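Local coordinates for periplasmic binding protein (Veillonella parvula, PDB 4OVK) that probably captures a solute, not yet identified, outside the cytoplasmic membrane and delivers it to the permease of an ABC transporter, at residues 65-74 against 271-279; 156-167 against 282-290. All blocks are in the same frame, centred on the assembly; numbering follows the deposited sequence.

Contact 1 of 2, residues 65-74 against 271-279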
loop_
_atom_site.group_PDB
_atom_site.type_symbol
_atom_site.label_atom_id
_atom_site.label_comp_id
_atom_site.label_asym_id
_atom_site.label_seq_id
_atom_site.Cartn_x
_atom_site.Cartn_y
_atom_site.Cartn_z
ATOM N N SER A 65 1.677 -8.389 8.608
ATOM C CA SER A 65 1.985 -6.975 8.314
ATOM C C SER A 65 1.605 -6.045 9.470
ATOM O O SER A 65 2.370 -5.147 9.825
ATOM C CB SER A 65 1.308 -6.526 7.018
ATOM O OG SER A 65 1.532 -5.141 6.781
ATOM N N TYR A 66 0.420 -6.259 10.041
ATOM C CA TYR A 66 -0.035 -5.516 11.215
ATOM C C TYR A 66 1.000 -5.519 12.359
ATOM O O TYR A 66 1.272 -4.466 12.948
ATOM C CB TYR A 66 -1.387 -6.082 11.667
ATOM C CG TYR A 66 -1.806 -5.799 13.076
ATOM C CD1 TYR A 66 -2.514 -4.644 13.394
ATOM C CD2 TYR A 66 -1.521 -6.702 14.096
ATOM C CE1 TYR A 66 -2.928 -4.395 14.698
ATOM C CE2 TYR A 66 -1.933 -6.469 15.392
ATOM C CZ TYR A 66 -2.631 -5.318 15.697
ATOM O OH TYR A 66 -3.038 -5.126 16.998
ATOM N N GLU A 67 1.576 -6.691 12.650
ATOM C CA GLU A 67 2.493 -6.839 13.758
ATOM C C GLU A 67 3.754 -6.012 13.515
ATOM O O GLU A 67 4.392 -5.575 14.468
ATOM C CB GLU A 67 2.890 -8.309 13.987
ATOM C CG GLU A 67 1.766 -9.260 14.391
ATOM C CD GLU A 67 1.127 -8.965 15.736
ATOM O OE1 GLU A 67 1.669 -8.178 16.538
ATOM O OE2 GLU A 67 0.061 -9.551 16.002
ATOM N N ALA A 68 4.098 -5.803 12.246
ATOM C CA ALA A 68 5.353 -5.132 11.862
ATOM C C ALA A 68 5.223 -3.627 11.637
ATOM O O ALA A 68 6.212 -2.960 11.319
ATOM C CB ALA A 68 5.896 -5.767 10.593
ATOM N N SER A 69 4.025 -3.083 11.779
ATOM C CA SER A 69 3.802 -1.691 11.431
ATOM C C SER A 69 3.145 -0.908 12.549
ATOM O O SER A 69 2.732 -1.466 13.572
ATOM C CB SER A 69 2.943 -1.607 10.167
ATOM O OG SER A 69 1.599 -1.933 10.457
ATOM N N ILE A 70 3.041 0.396 12.316
ATOM C CA ILE A 70 2.356 1.338 13.216
ATOM C C ILE A 70 0.886 0.949 13.428
ATOM O O ILE A 70 0.277 1.325 14.423
ATOM C CB ILE A 70 2.442 2.793 12.664
ATOM C CG1 ILE A 70 1.945 3.836 13.679
ATOM C CG2 ILE A 70 1.638 2.960 11.373
ATOM C CD1 ILE A 70 2.973 4.257 14.698
ATOM N N PHE A 71 0.337 0.167 12.497
ATOM C CA PHE A 71 -1.026 -0.373 12.618
ATOM C C PHE A 71 -1.240 -1.003 14.006
ATOM O O PHE A 71 -2.294 -0.818 14.635
ATOM C CB PHE A 71 -1.253 -1.425 11.495
ATOM C CG PHE A 71 -2.698 -1.695 11.140
ATOM C CD1 PHE A 71 -3.767 -1.061 11.773
ATOM C CD2 PHE A 71 -2.976 -2.614 10.142
ATOM C CE1 PHE A 71 -5.067 -1.346 11.411
ATOM C CE2 PHE A 71 -4.275 -2.895 9.773
ATOM C CZ PHE A 71 -5.321 -2.266 10.415
ATOM N N LYS A 72 -0.246 -1.733 14.494
ATOM C CA LYS A 72 -0.339 -2.370 15.822
ATOM C C LYS A 72 -0.592 -1.352 16.943
ATOM O O LYS A 72 -1.349 -1.617 17.872
ATOM C CB LYS A 72 0.921 -3.178 16.155
ATOM C CG LYS A 72 0.771 -3.991 17.437
ATOM C CD LYS A 72 1.898 -4.988 17.613
ATOM C CE LYS A 72 1.792 -5.716 18.948
ATOM N NZ LYS A 72 0.590 -6.596 19.042
ATOM N N THR A 73 0.019 -0.181 16.834
ATOM C CA THR A 73 -0.194 0.894 17.803
ATOM C C THR A 73 -1.559 1.538 17.651
ATOM O O THR A 73 -2.240 1.797 18.648
ATOM C CB THR A 73 0.868 1.980 17.636
ATOM O OG1 THR A 73 2.148 1.393 17.841
ATOM C CG2 THR A 73 0.667 3.102 18.630
ATOM N N LEU A 74 -1.963 1.784 16.407
ATOM C CA LEU A 74 -3.275 2.370 16.133
ATOM C C LEU A 74 -4.430 1.479 16.563
ATOM O O LEU A 74 -5.459 1.981 16.981
ATOM C CB LEU A 74 -3.458 2.649 14.647
ATOM C CG LEU A 74 -2.430 3.526 13.958
ATOM C CD1 LEU A 74 -2.712 3.582 12.476
ATOM C CD2 LEU A 74 -2.439 4.903 14.571
ATOM N N ALA A 271 12.020 2.334 1.288
ATOM C CA ALA A 271 10.675 2.886 1.159
ATOM C C ALA A 271 9.991 2.969 2.522
ATOM O O ALA A 271 10.120 2.056 3.343
ATOM C CB ALA A 271 9.833 2.042 0.226
ATOM N N PRO A 272 9.243 4.046 2.760
ATOM C CA PRO A 272 8.467 4.123 3.996
ATOM C C PRO A 272 7.355 3.081 4.085
ATOM O O PRO A 272 6.954 2.471 3.073
ATOM C CB PRO A 272 7.854 5.520 3.945
ATOM C CG PRO A 272 8.642 6.258 2.946
ATOM C CD PRO A 272 9.065 5.249 1.934
HETATM N N MSE A 273 6.877 2.885 5.303
HETATM C CA MSE A 273 5.710 2.054 5.562
HETATM C C MSE A 273 4.902 2.668 6.673
HETATM O O MSE A 273 5.413 2.900 7.757
HETATM C CB MSE A 273 6.186 0.660 5.921
HETATM C CG MSE A 273 5.030 -0.166 6.470
HETATM SE SE MSE A 273 5.579 -2.033 6.401
HETATM C CE MSE A 273 6.284 -2.054 8.229
ATOM N N GLY A 274 3.627 2.924 6.395
ATOM C CA GLY A 274 2.694 3.436 7.366
ATOM C C GLY A 274 1.858 2.275 7.867
ATOM O O GLY A 274 2.407 1.318 8.403
ATOM N N ILE A 275 0.552 2.371 7.644
ATOM C CA ILE A 275 -0.399 1.389 8.136
ATOM C C ILE A 275 -0.226 0.052 7.401
ATOM O O ILE A 275 -0.524 -1.016 7.950
ATOM C CB ILE A 275 -1.832 1.949 8.007
ATOM C CG1 ILE A 275 -2.769 1.239 8.989
ATOM C CG2 ILE A 275 -2.276 1.941 6.551
ATOM C CD1 ILE A 275 -4.128 1.875 9.091
ATOM N N TYR A 276 0.286 0.133 6.174
ATOM C CA TYR A 276 0.557 -1.007 5.305
ATOM C C TYR A 276 1.747 -0.543 4.469
ATOM O O TYR A 276 2.090 0.665 4.470
ATOM C CB TYR A 276 -0.668 -1.335 4.427
ATOM C CG TYR A 276 -0.558 -2.679 3.734
ATOM C CD1 TYR A 276 -0.634 -3.866 4.458
ATOM C CD2 TYR A 276 -0.335 -2.768 2.368
ATOM C CE1 TYR A 276 -0.498 -5.092 3.838
ATOM C CE2 TYR A 276 -0.218 -3.991 1.738
ATOM C CZ TYR A 276 -0.291 -5.146 2.477
ATOM O OH TYR A 276 -0.157 -6.359 1.845
ATOM N N ARG A 277 2.424 -1.455 3.793
ATOM C CA ARG A 277 3.551 -0.991 2.986
ATOM C C ARG A 277 3.055 -0.090 1.844
ATOM O O ARG A 277 1.920 -0.199 1.372
ATOM C CB ARG A 277 4.445 -2.126 2.507
ATOM C CG ARG A 277 3.794 -3.076 1.553
ATOM C CD ARG A 277 4.635 -4.335 1.382
ATOM N NE ARG A 277 3.875 -5.285 0.593
ATOM C CZ ARG A 277 3.624 -6.554 0.913
ATOM N NH1 ARG A 277 2.894 -7.288 0.088
ATOM N NH2 ARG A 277 4.101 -7.103 2.027
ATOM N N TRP A 278 3.912 0.843 1.469
ATOM C CA TRP A 278 3.581 1.861 0.497
ATOM C C TRP A 278 4.035 1.481 -0.908
ATOM O O TRP A 278 3.891 2.276 -1.832
ATOM C CB TRP A 278 4.213 3.189 0.934
ATOM C CG TRP A 278 3.539 3.856 2.088
ATOM C CD1 TRP A 278 2.518 3.351 2.864
ATOM C CD2 TRP A 278 3.849 5.148 2.630
ATOM N NE1 TRP A 278 2.175 4.265 3.838
ATOM C CE2 TRP A 278 2.973 5.374 3.712
ATOM C CE3 TRP A 278 4.779 6.150 2.293
ATOM C CZ2 TRP A 278 3.001 6.551 4.466
ATOM C CZ3 TRP A 278 4.802 7.324 3.051
ATOM C CH2 TRP A 278 3.916 7.509 4.117
ATOM N N ASP A 279 4.533 0.247 -1.051
ATOM C CA ASP A 279 5.120 -0.278 -2.289
ATOM C C ASP A 279 4.090 -0.568 -3.374
ATOM O O ASP A 279 4.474 -0.735 -4.528
ATOM C CB ASP A 279 5.888 -1.580 -2.011
ATOM C CG ASP A 279 7.030 -1.402 -0.989
ATOM O OD1 ASP A 279 8.030 -0.717 -1.280
ATOM O OD2 ASP A 279 6.923 -1.957 0.113
HETATM O O HOH W 1 -0.091 -3.565 8.232
HETATM O O HOH W 2 2.736 -4.343 4.470
HETATM O O HOH W 3 4.729 1.308 10.230
#
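F71 lays one face of its ring against I275, and the side chain can be followed outward. CB sits 3.6 Å from the backbone I275 O; CG, the next atom, meets I275 CG1 at 3.6 Å. That carbon stands over the face, 22° off the normal through the ring centroid, a CH-pi contact. CD1 still lies on I275 CG1 and CD2 faces I275 O, whereas CE1 reaches only I275 CD1, at 4.1 Å. Holding CG anti to the backbone N (chi1 -158°) presents this face to I275, while Y66 CD1 covers the opposite one. A flat ring suits a place walled on both sides. I275 is modelled in two conformers; in the one described, its CD1 also reaches L74 CD1 at 4.0 Å.

Beside this apolar patch the polar link runs through water. S65 OG binds two waters, each at 2.7 Å: one donates to I275 O, the other accepts from R277 N, so a short hydroxyl serves two backbone groups across the gap. S65 also lies against Y276, with OG 3.4 Å from CD1. A third water bridges I70 N and G274 O. S69, likewise modelled in two conformers, uses OG to accept a capping bond from F71 N, leading the chain into helix 71-74. M273, a selenomethionine bent at its last torsion, brings CE to 3.2 Å from A68 O. Glycine fits position 274 because a CB would run into W278 NE1.

Y46 of helix 41-49 meets F71 edge-to-face. The contact thus joins the lobe of the first parallel sheet to the loop after strand 268-270 of the second, an interlobe seam consistent with the two-lobed fold of periplasmic binding proteins, whose ligand cleft usually lies between the lobes.

Contact 2 of 2, residues 156-167 against 282-290; sequences LISYHKDSEAYF and NVETPLMMK. With PGE (triethylene glycol), chain B.
V283 O receives H160 NE2 at 2.8 Å, with an N-H...O angle of 154°. The donor stands above the carbonyl plane, yet the oxygen stays near the plane of the imidazole, so the ring N-H points well even though the carbonyl is met from above. At the same edge H160 CE1 lies 3.4 Å from N282 O. With CG anti to the carbonyl carbon (chi1 -80°), the ring leaves its helix toward the turn N282-T285, and P286 CD covers one face, 3.7 Å from the centroid. Proline suits this first helical turn, where its lack of an N-H costs little.

P286 lies at the middle of the contact: its CB also meets Y159 CE2 and S163 OG, the latter at 3.4 Å. A water joins S163 OG to P286 O, donating to the carbonyl, so the small serine leaves room for proline and stays polar. Farther along, F167 CE2 packs 3.6 Å from CB of M289, a selenomethionine whose SE stands above the ring face, 5.3 Å from its centroid, a Met-aromatic contact. K290 NZ pairs with D309 and also donates to O3 of a triethylene glycol, probably from the crystallisation liquor; that molecule's O1 donates to Y159 O and lies over the Y159 ring.

A leucine in place of H160 would probably leave V283 O without its ring N-H and P286 CD without a flat face to rest on. Helix segments 156-167 and 285-290 run 26° from parallel and meet through an apolar seam, with a direct bond and a water bridge that are likely to fix how the two helices sit against each other.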
loop_
_atom_site.group_PDB
_atom_site.type_symbol
_atom_site.label_atom_id
_atom_site.label_comp_id
_atom_site.label_asym_id
_atom_site.label_seq_id
_atom_site.Cartn_x
_atom_site.Cartn_y
_atom_site.Cartn_z
ATOM N N LEU A 156 -11.656 10.536 2.070
ATOM C CA LEU A 156 -10.490 9.764 1.622
ATOM C C LEU A 156 -10.367 9.805 0.097
ATOM O O LEU A 156 -9.290 9.975 -0.437
ATOM C CB LEU A 156 -10.580 8.303 2.096
ATOM C CG LEU A 156 -10.294 8.068 3.574
ATOM C CD1 LEU A 156 -10.782 6.694 4.027
ATOM C CD2 LEU A 156 -8.807 8.246 3.893
ATOM N N ILE A 157 -11.483 9.666 -0.606
ATOM C CA ILE A 157 -11.447 9.669 -2.060
ATOM C C ILE A 157 -11.039 11.045 -2.576
ATOM O O ILE A 157 -10.226 11.135 -3.503
ATOM C CB ILE A 157 -12.794 9.238 -2.658
ATOM C CG1 ILE A 157 -13.042 7.755 -2.342
ATOM C CG2 ILE A 157 -12.811 9.453 -4.167
ATOM C CD1 ILE A 157 -14.504 7.365 -2.423
ATOM N N SER A 158 -11.588 12.099 -1.966
ATOM C CA SER A 158 -11.224 13.483 -2.321
ATOM C C SER A 158 -9.744 13.754 -2.084
ATOM O O SER A 158 -9.100 14.435 -2.875
ATOM C CB SER A 158 -12.052 14.490 -1.530
ATOM O OG SER A 158 -13.410 14.473 -1.951
ATOM N N TYR A 159 -9.219 13.215 -0.994
ATOM C CA TYR A 159 -7.802 13.336 -0.674
ATOM C C TYR A 159 -6.961 12.717 -1.795
ATOM O O TYR A 159 -6.020 13.335 -2.276
ATOM C CB TYR A 159 -7.505 12.687 0.680
ATOM C CG TYR A 159 -6.116 12.946 1.218
ATOM C CD1 TYR A 159 -5.825 14.097 1.960
ATOM C CD2 TYR A 159 -5.100 12.044 0.995
ATOM C CE1 TYR A 159 -4.543 14.327 2.456
ATOM C CE2 TYR A 159 -3.828 12.260 1.479
ATOM C CZ TYR A 159 -3.545 13.408 2.192
ATOM O OH TYR A 159 -2.274 13.574 2.662
ATOM N N HIS A 160 -7.326 11.510 -2.225
ATOM C CA HIS A 160 -6.640 10.849 -3.347
ATOM C C HIS A 160 -6.799 11.623 -4.655
ATOM O O HIS A 160 -5.822 11.822 -5.381
ATOM C CB HIS A 160 -7.152 9.419 -3.527
ATOM C CG HIS A 160 -6.555 8.444 -2.559
ATOM N ND1 HIS A 160 -5.937 7.278 -2.959
ATOM C CD2 HIS A 160 -6.440 8.486 -1.208
ATOM C CE1 HIS A 160 -5.494 6.634 -1.895
ATOM N NE2 HIS A 160 -5.779 7.352 -0.821
ATOM N N LYS A 161 -8.017 12.062 -4.958
ATOM C CA LYS A 161 -8.253 12.830 -6.194
ATOM C C LYS A 161 -7.491 14.155 -6.216
ATOM O O LYS A 161 -6.917 14.528 -7.254
ATOM C CB LYS A 161 -9.758 13.058 -6.429
ATOM C CG LYS A 161 -10.486 11.793 -6.886
ATOM C CD LYS A 161 -11.910 12.059 -7.350
ATOM C CE LYS A 161 -12.695 10.755 -7.516
ATOM N NZ LYS A 161 -14.184 10.900 -7.377
ATOM N N ASP A 162 -7.463 14.856 -5.079
ATOM C CA ASP A 162 -6.731 16.131 -4.985
ATOM C C ASP A 162 -5.222 15.892 -5.183
ATOM O O ASP A 162 -4.542 16.676 -5.858
ATOM C CB ASP A 162 -6.982 16.816 -3.638
ATOM C CG ASP A 162 -8.413 17.357 -3.486
ATOM O OD1 ASP A 162 -9.157 17.429 -4.477
ATOM O OD2 ASP A 162 -8.800 17.713 -2.348
ATOM N N SER A 163 -4.710 14.807 -4.600
ATOM C CA SER A 163 -3.305 14.413 -4.790
ATOM C C SER A 163 -3.006 14.092 -6.264
ATOM O O SER A 163 -2.022 14.563 -6.826
ATOM C CB SER A 163 -2.943 13.211 -3.907
ATOM O OG SER A 163 -1.625 12.770 -4.181
ATOM N N GLU A 164 -3.874 13.310 -6.895
ATOM C CA GLU A 164 -3.718 12.990 -8.319
ATOM C C GLU A 164 -3.684 14.265 -9.164
ATOM O O GLU A 164 -2.814 14.422 -10.015
ATOM C CB GLU A 164 -4.842 12.056 -8.792
ATOM C CG GLU A 164 -4.617 10.614 -8.372
ATOM C CD GLU A 164 -5.832 9.725 -8.577
ATOM O OE1 GLU A 164 -6.766 10.138 -9.309
ATOM O OE2 GLU A 164 -5.845 8.603 -8.004
ATOM N N ALA A 165 -4.614 15.182 -8.911
ATOM C CA ALA A 165 -4.668 16.443 -9.655
ATOM C C ALA A 165 -3.403 17.263 -9.432
ATOM O O ALA A 165 -2.893 17.862 -10.368
ATOM C CB ALA A 165 -5.891 17.258 -9.264
ATOM N N TYR A 166 -2.908 17.294 -8.194
ATOM C CA TYR A 166 -1.656 18.013 -7.890
ATOM C C TYR A 166 -0.482 17.471 -8.711
ATOM O O TYR A 166 0.245 18.228 -9.344
ATOM C CB TYR A 166 -1.358 17.950 -6.392
ATOM C CG TYR A 166 0.035 18.394 -5.997
ATOM C CD1 TYR A 166 0.327 19.737 -5.789
ATOM C CD2 TYR A 166 1.059 17.468 -5.838
ATOM C CE1 TYR A 166 1.600 20.145 -5.425
ATOM C CE2 TYR A 166 2.334 17.863 -5.477
ATOM C CZ TYR A 166 2.597 19.215 -5.283
ATOM O OH TYR A 166 3.851 19.640 -4.931
ATOM N N PHE A 167 -0.308 16.158 -8.720
ATOM C CA PHE A 167 0.778 15.556 -9.499
ATOM C C PHE A 167 0.574 15.695 -11.017
ATOM O O PHE A 167 1.542 15.873 -11.746
ATOM C CB PHE A 167 1.032 14.103 -9.072
ATOM C CG PHE A 167 1.783 13.993 -7.771
ATOM C CD1 PHE A 167 3.160 14.152 -7.742
ATOM C CD2 PHE A 167 1.114 13.784 -6.575
ATOM C CE1 PHE A 167 3.862 14.086 -6.552
ATOM C CE2 PHE A 167 1.808 13.721 -5.377
ATOM C CZ PHE A 167 3.182 13.874 -5.364
ATOM N N ASN A 282 -2.608 1.649 -1.889
ATOM C CA ASN A 282 -3.176 1.622 -0.534
ATOM C C ASN A 282 -3.744 3.009 -0.150
ATOM O O ASN A 282 -3.654 3.963 -0.913
ATOM C CB ASN A 282 -2.104 1.182 0.476
ATOM C CG ASN A 282 -1.100 2.258 0.764
ATOM O OD1 ASN A 282 -1.249 2.992 1.735
ATOM N ND2 ASN A 282 -0.070 2.377 -0.090
ATOM N N VAL A 283 -4.319 3.118 1.037
ATOM C CA VAL A 283 -5.019 4.334 1.450
ATOM C C VAL A 283 -4.051 5.539 1.647
ATOM O O VAL A 283 -4.416 6.699 1.477
ATOM C CB VAL A 283 -5.890 4.033 2.698
ATOM C CG1 VAL A 283 -5.111 4.194 3.997
ATOM C CG2 VAL A 283 -7.126 4.894 2.701
ATOM N N GLU A 284 -2.802 5.238 1.946
ATOM C CA GLU A 284 -1.765 6.248 2.164
ATOM C C GLU A 284 -0.885 6.526 0.914
ATOM O O GLU A 284 0.102 7.253 0.995
ATOM C CB GLU A 284 -0.913 5.819 3.351
ATOM C CG GLU A 284 -1.733 5.713 4.633
ATOM C CD GLU A 284 -0.997 5.115 5.814
ATOM O OE1 GLU A 284 0.028 4.436 5.630
ATOM O OE2 GLU A 284 -1.491 5.277 6.940
ATOM N N THR A 285 -1.248 5.977 -0.237
ATOM C CA THR A 285 -0.471 6.193 -1.468
ATOM C C THR A 285 -0.116 7.666 -1.763
ATOM O O THR A 285 1.018 7.938 -2.174
ATOM C CB THR A 285 -1.135 5.542 -2.691
ATOM O OG1 THR A 285 -1.115 4.118 -2.532
ATOM C CG2 THR A 285 -0.404 5.906 -3.985
ATOM N N PRO A 286 -1.042 8.609 -1.541
ATOM C CA PRO A 286 -0.641 10.010 -1.767
ATOM C C PRO A 286 0.574 10.467 -0.943
ATOM O O PRO A 286 1.335 11.339 -1.396
ATOM C CB PRO A 286 -1.894 10.799 -1.369
ATOM C CG PRO A 286 -3.004 9.875 -1.647
ATOM C CD PRO A 286 -2.496 8.503 -1.281
ATOM N N LEU A 287 0.751 9.899 0.247
ATOM C CA LEU A 287 1.913 10.220 1.084
ATOM C C LEU A 287 3.197 9.616 0.496
ATOM O O LEU A 287 4.269 10.241 0.506
ATOM C CB LEU A 287 1.691 9.757 2.525
ATOM C CG LEU A 287 0.507 10.451 3.203
ATOM C CD1 LEU A 287 0.095 9.700 4.444
ATOM C CD2 LEU A 287 0.800 11.926 3.535
HETATM N N MSE A 288 3.082 8.415 -0.058
HETATM C CA MSE A 288 4.198 7.793 -0.762
HETATM C C MSE A 288 4.613 8.624 -1.958
HETATM O O MSE A 288 5.798 8.806 -2.202
HETATM C CB MSE A 288 3.809 6.390 -1.191
HETATM C CG MSE A 288 4.854 5.729 -2.080
HETATM SE SE MSE A 288 6.618 5.599 -1.211
HETATM C CE MSE A 288 7.224 3.978 -2.143
HETATM N N MSE A 289 3.645 9.155 -2.699
HETATM C CA MSE A 289 3.944 9.977 -3.878
HETATM C C MSE A 289 4.684 11.242 -3.471
HETATM O O MSE A 289 5.638 11.686 -4.133
HETATM C CB MSE A 289 2.648 10.331 -4.604
HETATM C CG MSE A 289 2.006 9.085 -5.160
HETATM SE SE MSE A 289 2.880 8.615 -6.843
HETATM C CE MSE A 289 1.131 8.469 -7.741
ATOM N N LYS A 290 4.282 11.804 -2.343
ATOM C CA LYS A 290 4.945 12.984 -1.807
ATOM C C LYS A 290 6.388 12.723 -1.373
ATOM O O LYS A 290 7.267 13.542 -1.653
ATOM C CB LYS A 290 4.124 13.604 -0.691
ATOM C CG LYS A 290 2.976 14.427 -1.258
ATOM C CD LYS A 290 2.096 15.063 -0.206
ATOM C CE LYS A 290 1.287 16.177 -0.865
ATOM N NZ LYS A 290 0.383 16.905 0.064
HETATM C C1 PGE B . -4.483 16.608 -0.412
HETATM O O1 PGE B . -4.213 15.371 -1.091
HETATM C C2 PGE B . -3.482 17.656 -0.881
HETATM O O2 PGE B . -3.172 17.418 -2.258
HETATM C C3 PGE B . -1.793 17.536 -2.580
HETATM C C4 PGE B . -1.380 19.001 -2.509
HETATM O O4 PGE B . -0.201 22.587 -2.221
HETATM C C6 PGE B . 0.078 21.546 -1.276
HETATM C C5 PGE B . 0.554 20.293 -2.000
HETATM O O3 PGE B . -0.246 19.157 -1.657
HETATM O O HOH W 4 -0.174 13.559 -2.237
#

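In the fold
The segments alternate along the chain, 65-74, 156-167, 271-279 and 282-290, so neither contact closes before the other has begun. Contact 1 appears to sit where the two lobes, each with a four-stranded parallel sheet, meet. Contact 2, centred about 18 Å from it, packs helix 285-296 against helix 150-170, which comes between the two sheets in sequence, consistent with the helix that links the lobes in related binding proteins. E284 OE1 probably accepts from W278 NE1 and I275 N, while W278 packs on M288. The contacts thus share the stretch from the loop after strand 268-270 into the start of helix 285-296, and are tied through E284 and the packing of W278.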